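PDB 3E13: putative iron-uptake ABC transport system,periplasmic iron-binding protein from Campylobacter jejuni, which binds ferric iron and probably serves as the periplasmic solute-binding component of an ABC-type iron-uptake system. Local coordinates for residues N197-Y200 with I201-K205; K211-E214 with V215-L219; L281-T284 with V285-F288. All coordinates share one frame; numbering follows the deposited sequence.

Contact 1: residues N197-Y200 with I201-K205. With FE (Fe (III) ion), chain B.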
loop_
_atom_site.group_PDB
_atom_site.type_symbol
_atom_site.label_atom_id
_atom_site.label_comp_id
_atom_site.label_asym_id
_atom_site.label_seq_id
_atom_site.Cartn_x
_atom_site.Cartn_y
_atom_site.Cartn_z
ATOM N N ASN A 197 -0.865 -2.355 -7.417
ATOM C CA ASN A 197 0.120 -1.363 -7.025
ATOM C C ASN A 197 1.342 -1.443 -7.942
ATOM O O ASN A 197 1.732 -2.502 -8.478
ATOM C CB ASN A 197 0.584 -1.540 -5.580
ATOM C CG ASN A 197 -0.462 -1.168 -4.549
ATOM O OD1 ASN A 197 -1.419 -0.404 -4.823
ATOM N ND2 ASN A 197 -0.276 -1.684 -3.326
ATOM N N THR A 198 1.939 -0.288 -8.169
ATOM C CA THR A 198 3.030 -0.165 -9.093
ATOM C C THR A 198 4.237 -1.034 -8.770
ATOM O O THR A 198 4.862 -1.625 -9.677
ATOM C CB THR A 198 3.523 1.292 -9.138
ATOM O OG1 THR A 198 3.601 1.843 -7.797
ATOM C CG2 THR A 198 2.605 2.217 -9.920
ATOM N N TYR A 199 4.608 -1.090 -7.490
ATOM C CA TYR A 199 5.829 -1.799 -7.096
ATOM C C TYR A 199 5.785 -3.273 -7.455
ATOM O O TYR A 199 6.790 -3.880 -7.709
ATOM C CB TYR A 199 6.189 -1.575 -5.615
ATOM C CG TYR A 199 5.119 -1.985 -4.682
ATOM C CD1 TYR A 199 5.056 -3.284 -4.220
ATOM C CD2 TYR A 199 4.122 -1.088 -4.310
ATOM C CE1 TYR A 199 4.031 -3.686 -3.431
ATOM C CE2 TYR A 199 3.083 -1.488 -3.500
ATOM C CZ TYR A 199 3.051 -2.771 -3.049
ATOM O OH TYR A 199 1.997 -3.212 -2.255
ATOM N N TYR A 200 4.583 -3.863 -7.487
ATOM C CA TYR A 200 4.512 -5.278 -7.880
ATOM C C TYR A 200 4.998 -5.496 -9.303
ATOM O O TYR A 200 5.555 -6.560 -9.594
ATOM C CB TYR A 200 3.086 -5.868 -7.753
ATOM C CG TYR A 200 2.663 -5.988 -6.293
ATOM C CD1 TYR A 200 3.321 -6.841 -5.443
ATOM C CD2 TYR A 200 1.576 -5.256 -5.784
ATOM C CE1 TYR A 200 2.942 -6.958 -4.098
ATOM C CE2 TYR A 200 1.226 -5.328 -4.472
ATOM C CZ TYR A 200 1.888 -6.172 -3.627
ATOM O OH TYR A 200 1.559 -6.296 -2.325
ATOM N N ILE A 201 4.791 -4.521 -10.204
ATOM C CA ILE A 201 5.279 -4.667 -11.580
ATOM C C ILE A 201 6.805 -4.740 -11.563
ATOM O O ILE A 201 7.400 -5.562 -12.252
ATOM C CB ILE A 201 4.777 -3.511 -12.512
ATOM C CG1 ILE A 201 3.256 -3.552 -12.559
ATOM C CG2 ILE A 201 5.434 -3.589 -13.890
ATOM C CD1 ILE A 201 2.632 -2.399 -13.266
ATOM N N GLY A 202 7.444 -3.911 -10.739
ATOM C CA GLY A 202 8.865 -4.025 -10.549
ATOM C C GLY A 202 9.366 -5.286 -9.919
ATOM O O GLY A 202 10.381 -5.829 -10.340
ATOM N N LEU A 203 8.661 -5.763 -8.893
ATOM C CA LEU A 203 9.057 -6.978 -8.220
ATOM C C LEU A 203 9.002 -8.133 -9.217
ATOM O O LEU A 203 9.889 -8.982 -9.248
ATOM C CB LEU A 203 8.135 -7.284 -7.032
ATOM C CG LEU A 203 8.445 -6.505 -5.766
ATOM C CD1 LEU A 203 7.346 -6.668 -4.726
ATOM C CD2 LEU A 203 9.755 -6.879 -5.205
ATOM N N LEU A 204 7.940 -8.180 -9.995
ATOM C CA LEU A 204 7.765 -9.252 -10.962
ATOM C C LEU A 204 8.848 -9.217 -12.025
ATOM O O LEU A 204 9.460 -10.223 -12.348
ATOM C CB LEU A 204 6.354 -9.223 -11.566
ATOM C CG LEU A 204 5.180 -9.558 -10.641
ATOM C CD1 LEU A 204 3.871 -9.122 -11.267
ATOM C CD2 LEU A 204 5.175 -11.047 -10.324
ATOM N N LYS A 205 9.038 -8.045 -12.656
ATOM C CA LYS A 205 10.048 -7.917 -13.703
ATOM C C LYS A 205 11.470 -8.259 -13.309
ATOM O O LYS A 205 12.262 -8.638 -14.155
ATOM C CB LYS A 205 10.013 -6.499 -14.296
ATOM C CG LYS A 205 8.817 -6.170 -15.104
ATOM C CD LYS A 205 8.794 -4.700 -15.526
ATOM C CE LYS A 205 9.792 -4.366 -16.597
ATOM N NZ LYS A 205 9.471 -5.070 -17.880
HETATM FE FE FE B . 1.948 -4.881 -1.022
#

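Contact 2: residues K211-E214 with V215-L219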
loop_
_atom_site.group_PDB
_atom_site.type_symbol
_atom_site.label_atom_id
_atom_site.label_comp_id
_atom_site.label_asym_id
_atom_site.label_seq_id
_atom_site.Cartn_x
_atom_site.Cartn_y
_atom_site.Cartn_z
ATOM N N LYS A 211 9.122 -17.226 -14.145
ATOM C CA LYS A 211 7.711 -17.109 -14.502
ATOM C C LYS A 211 7.166 -15.729 -14.069
ATOM O O LYS A 211 6.272 -15.171 -14.705
ATOM C CB LYS A 211 6.905 -18.251 -13.863
ATOM C CG LYS A 211 7.335 -19.675 -14.250
ATOM C CD LYS A 211 7.032 -19.939 -15.723
ATOM C CE LYS A 211 7.206 -21.413 -16.118
ATOM N NZ LYS A 211 6.301 -21.657 -17.297
ATOM N N ASP A 212 7.692 -15.186 -12.956
ATOM C CA ASP A 212 7.268 -13.893 -12.485
ATOM C C ASP A 212 7.690 -12.855 -13.527
ATOM O O ASP A 212 6.968 -11.901 -13.797
ATOM C CB ASP A 212 7.968 -13.506 -11.190
ATOM C CG ASP A 212 7.376 -14.116 -9.934
ATOM O OD1 ASP A 212 6.229 -14.610 -9.944
ATOM O OD2 ASP A 212 8.025 -14.048 -8.861
ATOM N N VAL A 213 8.890 -13.029 -14.044
ATOM C CA VAL A 213 9.460 -12.098 -15.071
ATOM C C VAL A 213 8.594 -12.053 -16.313
ATOM O O VAL A 213 8.286 -10.964 -16.835
ATOM C CB VAL A 213 10.908 -12.425 -15.380
ATOM C CG1 VAL A 213 11.442 -11.480 -16.452
ATOM C CG2 VAL A 213 11.795 -12.308 -14.105
ATOM N N GLU A 214 8.119 -13.206 -16.754
ATOM C CA GLU A 214 7.211 -13.273 -17.904
ATOM C C GLU A 214 5.943 -12.440 -17.648
ATOM O O GLU A 214 5.476 -11.658 -18.508
ATOM C CB GLU A 214 6.822 -14.724 -18.167
ATOM C CG GLU A 214 7.953 -15.558 -18.679
ATOM C CD GLU A 214 7.472 -16.953 -19.108
ATOM O OE1 GLU A 214 8.328 -17.699 -19.653
ATOM O OE2 GLU A 214 6.266 -17.293 -18.888
ATOM N N VAL A 215 5.360 -12.632 -16.464
ATOM C CA VAL A 215 4.165 -11.871 -16.086
ATOM C C VAL A 215 4.456 -10.395 -16.067
ATOM O O VAL A 215 3.755 -9.605 -16.701
ATOM C CB VAL A 215 3.584 -12.276 -14.717
ATOM C CG1 VAL A 215 2.452 -11.331 -14.260
ATOM C CG2 VAL A 215 3.090 -13.710 -14.788
ATOM N N GLY A 216 5.486 -9.982 -15.338
ATOM C CA GLY A 216 5.756 -8.568 -15.167
ATOM C C GLY A 216 6.065 -7.888 -16.483
ATOM O O GLY A 216 5.650 -6.739 -16.726
ATOM N N ASN A 217 6.694 -8.630 -17.375
ATOM C CA ASN A 217 7.129 -8.048 -18.659
ATOM C C ASN A 217 5.934 -7.773 -19.601
ATOM O O ASN A 217 6.057 -6.936 -20.526
ATOM C CB ASN A 217 8.159 -8.918 -19.375
ATOM C CG ASN A 217 9.592 -8.745 -18.841
ATOM O OD1 ASN A 217 9.865 -7.883 -18.024
ATOM N ND2 ASN A 217 10.508 -9.629 -19.298
ATOM N N SER A 218 4.790 -8.414 -19.362
ATOM C CA SER A 218 3.601 -8.228 -20.144
ATOM C C SER A 218 2.768 -7.015 -19.755
ATOM O O SER A 218 1.823 -6.693 -20.444
ATOM C CB SER A 218 2.750 -9.500 -20.077
ATOM O OG SER A 218 2.008 -9.582 -18.846
ATOM N N LEU A 219 3.098 -6.371 -18.627
ATOM C CA LEU A 219 2.238 -5.318 -18.058
ATOM C C LEU A 219 2.527 -3.918 -18.549
ATOM O O LEU A 219 3.670 -3.456 -18.460
ATOM C CB LEU A 219 2.245 -5.369 -16.544
ATOM C CG LEU A 219 1.913 -6.750 -15.965
ATOM C CD1 LEU A 219 2.159 -6.722 -14.427
ATOM C CD2 LEU A 219 0.546 -7.180 -16.259
#

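Contact 3: residues L281-T284 with V285-F288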
loop_
_atom_site.group_PDB
_atom_site.type_symbol
_atom_site.label_atom_id
_atom_site.label_comp_id
_atom_site.label_asym_id
_atom_site.label_seq_id
_atom_site.Cartn_x
_atom_site.Cartn_y
_atom_site.Cartn_z
ATOM N N LEU A 281 15.228 7.358 -7.828
ATOM C CA LEU A 281 14.423 6.184 -8.134
ATOM C C LEU A 281 15.269 5.108 -8.797
ATOM O O LEU A 281 16.212 5.389 -9.494
ATOM C CB LEU A 281 13.227 6.543 -9.023
ATOM C CG LEU A 281 12.287 7.608 -8.527
ATOM C CD1 LEU A 281 11.179 7.848 -9.511
ATOM C CD2 LEU A 281 11.756 7.294 -7.136
ATOM N N SER A 282 14.946 3.844 -8.556
ATOM C CA SER A 282 15.590 2.745 -9.235
ATOM C C SER A 282 15.169 2.805 -10.709
ATOM O O SER A 282 14.176 3.454 -11.070
ATOM C CB SER A 282 15.157 1.408 -8.648
ATOM O OG SER A 282 13.781 1.228 -8.839
ATOM N N GLN A 283 15.963 2.179 -11.568
ATOM C CA GLN A 283 15.721 2.321 -13.009
ATOM C C GLN A 283 14.371 1.727 -13.447
ATOM O O GLN A 283 13.686 2.279 -14.301
ATOM C CB GLN A 283 16.834 1.654 -13.832
ATOM C CG GLN A 283 18.225 1.975 -13.393
ATOM C CD GLN A 283 18.479 3.414 -13.068
ATOM O OE1 GLN A 283 19.086 3.718 -11.980
ATOM N NE2 GLN A 283 18.065 4.317 -13.924
ATOM N N THR A 284 13.984 0.613 -12.835
ATOM C CA THR A 284 12.679 0.010 -13.073
ATOM C C THR A 284 11.563 0.975 -12.724
ATOM O O THR A 284 10.578 1.114 -13.433
ATOM C CB THR A 284 12.568 -1.243 -12.215
ATOM O OG1 THR A 284 13.479 -2.238 -12.714
ATOM C CG2 THR A 284 11.241 -1.862 -12.300
ATOM N N VAL A 285 11.701 1.646 -11.597
ATOM C CA VAL A 285 10.652 2.568 -11.180
ATOM C C VAL A 285 10.616 3.805 -12.122
ATOM O O VAL A 285 9.573 4.309 -12.432
ATOM C CB VAL A 285 10.863 2.997 -9.703
ATOM C CG1 VAL A 285 9.918 4.056 -9.275
ATOM C CG2 VAL A 285 10.716 1.761 -8.781
ATOM N N LYS A 286 11.754 4.298 -12.566
ATOM C CA LYS A 286 11.739 5.353 -13.549
ATOM C C LYS A 286 10.994 4.954 -14.806
ATOM O O LYS A 286 10.282 5.751 -15.399
ATOM C CB LYS A 286 13.177 5.709 -13.931
ATOM C CG LYS A 286 13.998 6.337 -12.810
ATOM C CD LYS A 286 15.430 6.659 -13.276
ATOM C CE LYS A 286 16.181 7.474 -12.195
ATOM N NZ LYS A 286 15.384 8.656 -11.632
ATOM N N ASP A 287 11.106 3.686 -15.158
ATOM C CA ASP A 287 10.419 3.173 -16.374
ATOM C C ASP A 287 8.905 3.097 -16.219
ATOM O O ASP A 287 8.184 2.959 -17.227
ATOM C CB ASP A 287 10.976 1.779 -16.717
ATOM C CG ASP A 287 12.203 1.835 -17.605
ATOM O OD1 ASP A 287 12.792 0.761 -17.779
ATOM O OD2 ASP A 287 12.601 2.897 -18.123
ATOM N N PHE A 288 8.390 3.151 -14.991
ATOM C CA PHE A 288 6.915 3.227 -14.816
ATOM C C PHE A 288 6.365 4.489 -15.476
ATOM O O PHE A 288 5.227 4.503 -15.975
ATOM C CB PHE A 288 6.495 3.261 -13.331
ATOM C CG PHE A 288 6.813 2.012 -12.533
ATOM C CD1 PHE A 288 7.051 0.772 -13.144
ATOM C CD2 PHE A 288 6.884 2.107 -11.170
ATOM C CE1 PHE A 288 7.377 -0.335 -12.374
ATOM C CE2 PHE A 288 7.180 1.004 -10.378
ATOM C CZ PHE A 288 7.446 -0.206 -10.982
HETATM O O HOH W 1 14.876 9.812 -9.483
#

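Contact 1: residues N197-Y200 with I201-K205
Leu203 N donates to Tyr199 O at 2.9 Å and Leu204 N to Tyr200 O at 2.9 Å, successive i to i+4 bonds of the first turns of helix 198-205, while Ile201 N reaches Thr198 O in an i to i+3 bond with an N-H...O angle of 134°, the donor standing above the carbonyl plane. Leu203 fits against both tyrosines through one methyl: its CD1 lies 4.1 Å from Tyr199 CD1, at the edge of that ring and near its plane, and it also touches CD1 of Tyr200. Leu204 instead leans its CG on Tyr200 O, the carbonyl that its own amide uses. Tyr199 CE1 lies over the centre of one face of the Tyr200 ring, 3.2 Å above its plane. Tyr199 takes the torsion in which CG sits between the backbone N and the carbonyl carbon (chi1 58°), whereas CG of Tyr200 lies beside the backbone N and anti to the carbonyl carbon; these different settings let neighbouring residues bring both oxygens to one iron(III) ion. The metal is 2.1 Å from Tyr199 OH, in the plane of that ring, and is also bound by Tyr200 OH. Asn197 ND2 donates to Tyr199 OH, within 6° of its own amide plane, as a second-shell bond that helps orient the phenol. His11, Tyr12 and Tyr143 complete the site. Four tyrosine oxygens round one ferric ion are consistent with phenolate ligation, and the Asn197 bond would be expected to temper the charge on the Tyr199 oxygen.

Contact 2: residues K211-E214 with V215-L219
Val213 holds CG1 anti to its backbone N (chi1 179°) and Asn217 turns CG beside its own N (chi1 -81°), which sets the two side chains alongside each other, pointing the same way, with Val213 CG1 3.5 Å from Asn217 ND2. The same pair is joined in the backbone, where Asn217 N donates to Val213 O at 2.9 Å, and the carboxamide carbon CG of Asn217 rests 3.3 Å from that oxygen. Upstream, Gly216 N to Asp212 O is nearly straight, with an N-H...O angle of 169°, and Val215 N reaches Lys211 O at 3.2 Å. Ser218 N makes only a weak bond to Glu214 O; Val215 O accepts both Ser218 N and Ser218 OG, the hydroxyl lying 2.8 Å away in the carbonyl plane, on a lone pair. Two donors from one serine thus grip a single carbonyl. Asp212 OD2 is hydrogen-bonded to Ser207 OG, and Asn217 OD1 pairs with Lys205 NZ. Val215 packs against Leu204 of helix 198-205 and Ala183 and Phe187 of helix 179-188, and the chain then runs directly into strand 219-222.

Contact 3: residues L281-T284 with V285-F288
Ser282 caps helix 283-288 from the N-cap position: its OG accepts a weak bond from Val285 N at 3.5 Å, and its carbonyl O takes Lys286 N at 3.0 Å with an N-H...O angle of 164°. The hydroxyl can face the helix start because OG stands between the backbone N and the carbonyl carbon (chi1 63°). Besides the capping bond, OG is hydrogen-bonded to Thr267 O, so this buried group has partners in both the helix and the preceding helix 260-268.

Further along, Asp287 N donates to Gln283 O at 3.1 Å and makes a weak second bond to Thr284 O. That carbonyl also receives a weak bond from Phe288 N, which has its shorter bond, 3.0 Å, to Val285 O, three residues back. Thr284 O lies over one face of the Phe288 ring, 3.5 Å above its plane and offset toward the rim, with Val285 CA over the same ring.

Lys286 runs back past the start of the helix, its CG 3.9 Å from Leu281 CB and its CD beside Gln283 NE2. Beyond the bend at its last torsion (chi4 -47°), NZ forms a salt bridge with Glu280, its firm partner. A water accepts from Leu281 N at 3.0 Å and lies unusually close to Lys286 NZ, so the detail of that second bond is doubtful. Thr284 OG1 is satisfied by Asn206 ND2. On the apolar side, Leu281 CD1 meets Val285 CG1, the two side chains crossing at about a right angle. Val285 continues this layer onto Phe273 of strand 273-274 and Tyr271, Leu281 touches Pro274, and Phe288 packs on Thr198 and Ile201 of helix 198-205.

Along the chain the three contacts come in series, with contact 1 in the middle spatially: its centre is about 9 Å from that of contact 2 and about 10 Å from that of contact 3, whereas contacts 2 and 3 are about 16 Å apart by centres and do not touch. Helix 198-205 follows strand 193-197 and is succeeded by helix 210-217, which packs against it with Leu204 CB 3.5 Å from Asp212 O. Helix 283-288 packs on contact 1, where Gly202 CA lies 3.7 Å from Thr284 CG2. The helix carrying two iron-binding tyrosines is therefore flanked by two short helices that bind no metal.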